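Local coordinates for TOG array regulator of axonemal microtubules protein 1 (PDB 5DN7) that binds microtubules and promotes their polymerization through its HEAT-repeat TOG domains, the second of which is this piece, and takes part in building the primary cilium, at residues Asn39-Leu51 against Asp77-Val89. Sequence-based numbering, arbitrary orientation.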
loop_
_atom_site.group_PDB
_atom_site.type_symbol
_atom_site.label_atom_id
_atom_site.label_comp_id
_atom_site.label_asym_id
_atom_site.label_seq_id
_atom_site.Cartn_x
_atom_site.Cartn_y
_atom_site.Cartn_z
ATOM N N ASN A 39 -10.140 16.299 21.313
ATOM C CA ASN A 39 -10.735 16.595 20.015
ATOM C C ASN A 39 -9.684 17.055 18.997
ATOM O O ASN A 39 -9.670 18.214 18.566
ATOM C CB ASN A 39 -11.824 17.663 20.151
ATOM C CG ASN A 39 -12.649 17.824 18.878
ATOM O OD1 ASN A 39 -12.234 17.407 17.795
ATOM N ND2 ASN A 39 -13.831 18.433 19.008
ATOM N N ARG A 40 -8.806 16.139 18.609
ATOM C CA ARG A 40 -7.848 16.413 17.550
ATOM C C ARG A 40 -8.534 16.327 16.189
ATOM O O ARG A 40 -8.088 16.938 15.218
ATOM C CB ARG A 40 -6.679 15.434 17.616
ATOM C CG ARG A 40 -5.606 15.775 18.638
ATOM C CD ARG A 40 -4.606 14.635 18.748
ATOM N NE ARG A 40 -3.215 15.079 18.634
ATOM C CZ ARG A 40 -2.213 14.299 18.229
ATOM N NH1 ARG A 40 -2.450 13.034 17.889
ATOM N NH2 ARG A 40 -0.974 14.782 18.160
ATOM N N THR A 41 -9.636 15.582 16.132
ATOM C CA THR A 41 -10.313 15.280 14.869
ATOM C C THR A 41 -10.814 16.521 14.123
ATOM O O THR A 41 -10.660 16.628 12.893
ATOM C CB THR A 41 -11.486 14.321 15.115
ATOM O OG1 THR A 41 -10.998 13.145 15.771
ATOM C CG2 THR A 41 -12.151 13.913 13.811
ATOM N N GLN A 42 -11.404 17.432 14.872
ATOM C CA GLN A 42 -11.865 18.670 14.298
ATOM C C GLN A 42 -10.710 19.494 13.759
ATOM O O GLN A 42 -10.821 20.032 12.694
ATOM C CB GLN A 42 -12.700 19.470 15.305
ATOM C CG GLN A 42 -12.667 20.971 15.081
ATOM C CD GLN A 42 -13.631 21.403 14.016
ATOM O OE1 GLN A 42 -14.387 20.580 13.492
ATOM N NE2 GLN A 42 -13.626 22.702 13.684
ATOM N N ALA A 43 -9.609 19.556 14.496
ATOM C CA ALA A 43 -8.395 20.238 14.071
ATOM C C ALA A 43 -7.897 19.651 12.747
ATOM O O ALA A 43 -7.625 20.380 11.791
ATOM C CB ALA A 43 -7.342 20.134 15.132
ATOM N N VAL A 44 -7.798 18.327 12.706
ATOM C CA VAL A 44 -7.407 17.608 11.509
ATOM C C VAL A 44 -8.305 17.942 10.298
ATOM O O VAL A 44 -7.816 18.129 9.166
ATOM C CB VAL A 44 -7.429 16.086 11.766
ATOM C CG1 VAL A 44 -7.128 15.323 10.484
ATOM C CG2 VAL A 44 -6.444 15.713 12.852
ATOM N N GLU A 45 -9.612 18.031 10.522
ATOM C CA GLU A 45 -10.486 18.308 9.390
ATOM C C GLU A 45 -10.348 19.765 8.930
ATOM O O GLU A 45 -10.397 20.066 7.727
ATOM C CB GLU A 45 -11.928 17.985 9.733
ATOM C CG GLU A 45 -12.903 18.618 8.798
ATOM C CD GLU A 45 -13.326 17.640 7.739
ATOM O OE1 GLU A 45 -12.690 16.562 7.670
ATOM O OE2 GLU A 45 -14.262 17.947 6.965
ATOM N N GLU A 46 -10.158 20.663 9.893
ATOM C CA GLU A 46 -9.781 22.045 9.594
ATOM C C GLU A 46 -8.553 22.077 8.672
ATOM O O GLU A 46 -8.552 22.746 7.630
ATOM C CB GLU A 46 -9.494 22.803 10.891
ATOM C CG GLU A 46 -10.167 24.160 11.012
ATOM C CD GLU A 46 -10.194 24.657 12.455
ATOM O OE1 GLU A 46 -10.939 24.075 13.277
ATOM O OE2 GLU A 46 -9.460 25.619 12.774
ATOM N N LEU A 47 -7.521 21.335 9.068
ATOM C CA LEU A 47 -6.311 21.180 8.275
ATOM C C LEU A 47 -6.629 20.738 6.855
ATOM O O LEU A 47 -6.109 21.302 5.895
ATOM C CB LEU A 47 -5.367 20.181 8.941
ATOM C CG LEU A 47 -4.014 20.008 8.254
ATOM C CD1 LEU A 47 -3.417 21.369 7.935
ATOM C CD2 LEU A 47 -3.077 19.188 9.154
ATOM N N LYS A 48 -7.490 19.734 6.720
ATOM C CA LYS A 48 -7.912 19.293 5.388
ATOM C C LYS A 48 -8.501 20.456 4.571
ATOM O O LYS A 48 -8.190 20.645 3.370
ATOM C CB LYS A 48 -8.929 18.163 5.515
ATOM C CG LYS A 48 -9.094 17.335 4.262
ATOM C CD LYS A 48 -10.090 16.215 4.480
ATOM C CE LYS A 48 -11.511 16.714 4.322
ATOM N NZ LYS A 48 -12.471 15.581 4.207
ATOM N N GLN A 49 -9.335 21.249 5.240
ATOM C CA GLN A 49 -9.922 22.414 4.595
ATOM C C GLN A 49 -8.830 23.336 4.078
ATOM O O GLN A 49 -8.872 23.760 2.922
ATOM C CB GLN A 49 -10.843 23.167 5.559
ATOM C CG GLN A 49 -11.989 22.322 6.124
ATOM C CD GLN A 49 -12.917 21.770 5.053
ATOM O OE1 GLN A 49 -13.916 22.398 4.704
ATOM N NE2 GLN A 49 -12.585 20.591 4.520
ATOM N N LEU A 50 -7.843 23.630 4.924
ATOM C CA LEU A 50 -6.730 24.484 4.507
ATOM C C LEU A 50 -5.998 23.903 3.311
ATOM O O LEU A 50 -5.580 24.634 2.410
ATOM C CB LEU A 50 -5.736 24.690 5.644
ATOM C CG LEU A 50 -6.248 25.470 6.845
ATOM C CD1 LEU A 50 -5.129 25.647 7.849
ATOM C CD2 LEU A 50 -6.819 26.808 6.405
ATOM N N LEU A 51 -5.819 22.595 3.273
ATOM C CA LEU A 51 -5.139 21.949 2.182
ATOM C C LEU A 51 -5.876 22.097 0.888
ATOM O O LEU A 51 -5.304 22.097 -0.166
ATOM C CB LEU A 51 -4.902 20.484 2.464
ATOM C CG LEU A 51 -3.439 20.139 2.522
ATOM C CD1 LEU A 51 -2.826 21.047 3.549
ATOM C CD2 LEU A 51 -3.270 18.707 2.947
ATOM N N ASP A 77 -1.709 8.314 16.660
ATOM C CA ASP A 77 -2.828 8.502 17.570
ATOM C C ASP A 77 -3.514 7.188 17.917
ATOM O O ASP A 77 -3.674 6.322 17.049
ATOM C CB ASP A 77 -3.849 9.449 16.964
ATOM C CG ASP A 77 -4.552 10.272 18.007
ATOM O OD1 ASP A 77 -5.492 9.756 18.663
ATOM O OD2 ASP A 77 -4.150 11.443 18.174
ATOM N N SER A 78 -3.915 7.043 19.180
ATOM C CA SER A 78 -4.666 5.861 19.612
ATOM C C SER A 78 -6.079 5.875 19.076
ATOM O O SER A 78 -6.710 4.829 18.961
ATOM C CB SER A 78 -4.710 5.751 21.142
ATOM O OG SER A 78 -3.422 5.489 21.673
ATOM N N ASN A 79 -6.578 7.066 18.765
ATOM C CA ASN A 79 -7.917 7.221 18.239
ATOM C C ASN A 79 -7.955 7.078 16.723
ATOM O O ASN A 79 -7.444 7.935 16.009
ATOM C CB ASN A 79 -8.483 8.578 18.655
ATOM C CG ASN A 79 -9.809 8.882 17.998
ATOM O OD1 ASN A 79 -10.598 7.978 17.715
ATOM N ND2 ASN A 79 -10.078 10.164 17.770
ATOM N N PHE A 80 -8.600 6.017 16.236
ATOM C CA PHE A 80 -8.567 5.702 14.805
ATOM C C PHE A 80 -9.230 6.765 13.954
ATOM O O PHE A 80 -9.001 6.789 12.761
ATOM C CB PHE A 80 -9.226 4.347 14.503
ATOM C CG PHE A 80 -10.725 4.406 14.426
ATOM C CD1 PHE A 80 -11.495 4.318 15.573
ATOM C CD2 PHE A 80 -11.364 4.548 13.202
ATOM C CE1 PHE A 80 -12.895 4.373 15.499
ATOM C CE2 PHE A 80 -12.739 4.609 13.116
ATOM C CZ PHE A 80 -13.512 4.517 14.262
ATOM N N LYS A 81 -10.056 7.625 14.546
ATOM C CA LYS A 81 -10.734 8.669 13.772
ATOM C C LYS A 81 -9.765 9.805 13.435
ATOM O O LYS A 81 -9.860 10.436 12.361
ATOM C CB LYS A 81 -11.944 9.212 14.534
ATOM C CG LYS A 81 -13.001 8.155 14.867
ATOM C CD LYS A 81 -14.025 8.680 15.876
ATOM C CE LYS A 81 -15.197 7.713 16.049
ATOM N NZ LYS A 81 -15.920 7.917 17.346
ATOM N N VAL A 82 -8.839 10.054 14.360
ATOM C CA VAL A 82 -7.721 10.954 14.112
ATOM C C VAL A 82 -6.828 10.379 13.017
ATOM O O VAL A 82 -6.452 11.082 12.094
ATOM C CB VAL A 82 -6.884 11.201 15.379
ATOM C CG1 VAL A 82 -5.631 11.982 15.034
ATOM C CG2 VAL A 82 -7.705 11.951 16.409
ATOM N N VAL A 83 -6.511 9.095 13.117
ATOM C CA VAL A 83 -5.723 8.445 12.084
ATOM C C VAL A 83 -6.403 8.586 10.722
ATOM O O VAL A 83 -5.761 8.956 9.737
ATOM C CB VAL A 83 -5.500 6.957 12.402
ATOM C CG1 VAL A 83 -4.785 6.273 11.253
ATOM C CG2 VAL A 83 -4.709 6.813 13.685
ATOM N N HIS A 84 -7.710 8.325 10.688
ATOM C CA HIS A 84 -8.492 8.400 9.459
ATOM C C HIS A 84 -8.435 9.797 8.851
ATOM O O HIS A 84 -8.135 9.954 7.651
ATOM C CB HIS A 84 -9.955 7.991 9.714
ATOM C CG HIS A 84 -10.844 8.183 8.524
ATOM N ND1 HIS A 84 -11.701 9.258 8.400
ATOM C CD2 HIS A 84 -10.980 7.458 7.387
ATOM C CE1 HIS A 84 -12.332 9.181 7.240
ATOM N NE2 HIS A 84 -11.914 8.099 6.603
ATOM N N GLY A 85 -8.698 10.809 9.676
ATOM C CA GLY A 85 -8.641 12.184 9.209
ATOM C C GLY A 85 -7.258 12.588 8.708
ATOM O O GLY A 85 -7.117 13.304 7.705
ATOM N N THR A 86 -6.224 12.136 9.408
ATOM C CA THR A 86 -4.859 12.442 8.996
ATOM C C THR A 86 -4.582 11.801 7.638
ATOM O O THR A 86 -4.039 12.446 6.769
ATOM C CB THR A 86 -3.837 11.956 10.016
ATOM O OG1 THR A 86 -4.131 12.523 11.299
ATOM C CG2 THR A 86 -2.434 12.347 9.600
ATOM N N LEU A 87 -4.981 10.544 7.462
ATOM C CA LEU A 87 -4.844 9.858 6.180
ATOM C C LEU A 87 -5.555 10.607 5.068
ATOM O O LEU A 87 -5.053 10.674 3.952
ATOM C CB LEU A 87 -5.371 8.426 6.258
ATOM C CG LEU A 87 -4.448 7.445 6.964
ATOM C CD1 LEU A 87 -5.100 6.087 7.133
ATOM C CD2 LEU A 87 -3.147 7.327 6.158
ATOM N N GLN A 88 -6.717 11.179 5.368
ATOM C CA GLN A 88 -7.370 12.035 4.383
ATOM C C GLN A 88 -6.536 13.279 4.032
ATOM O O GLN A 88 -6.418 13.676 2.849
ATOM C CB GLN A 88 -8.733 12.453 4.890
ATOM C CG GLN A 88 -9.736 11.343 4.823
ATOM C CD GLN A 88 -11.096 11.829 5.178
ATOM O OE1 GLN A 88 -11.295 12.401 6.250
ATOM N NE2 GLN A 88 -12.052 11.626 4.276
ATOM N N VAL A 89 -5.954 13.896 5.057
ATOM C CA VAL A 89 -5.058 15.025 4.802
ATOM C C VAL A 89 -3.852 14.622 3.929
ATOM O O VAL A 89 -3.477 15.323 3.004
ATOM C CB VAL A 89 -4.571 15.631 6.117
ATOM C CG1 VAL A 89 -3.370 16.540 5.872
ATOM C CG2 VAL A 89 -5.722 16.387 6.784
HETATM O O HOH W 1 -9.813 15.219 7.682
#
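The carboxylate of Asp77, which faces Arg40 across the contact, is held by its own turn: OD1 accepts a hydrogen bond from the backbone N of Asn79 at 2.9 Å with its anti lone pair, closing an Asx turn. The other oxygen, OD2, meets Arg40 NH1 in a salt bridge whose modelled 2.3 Å is doubtful; OD2 lies at the guanidinium edge, with the two planes 32° apart. Past this pair, toward the C-terminal ends of the segments, helix segments 40-51 and 80-89 run almost parallel (6°), with their axes 8.9 Å apart at closest approach. Val44 is a knob among Val82, Gly85, Thr86 and Val89. With CG1 anti to the backbone N (chi1 175°), this methyl presses on the bare backbone of Gly85, 3.3 Å from its C. In return Val89 enters a hole lined by Val44, Leu47, Lys48 and Leu51, where its CG1 meets Leu51 CD2 at 3.6 Å. These interlocking knobs join the helices of two consecutive predicted HEAT repeats in the TOG solenoid. Helix 61-74 backs the contact, with Leu74 against Arg40 and Thr86, and Phe67 against Leu51; helix 25-32 flanks 40-52, and helix 121-138 follows beyond 80-97.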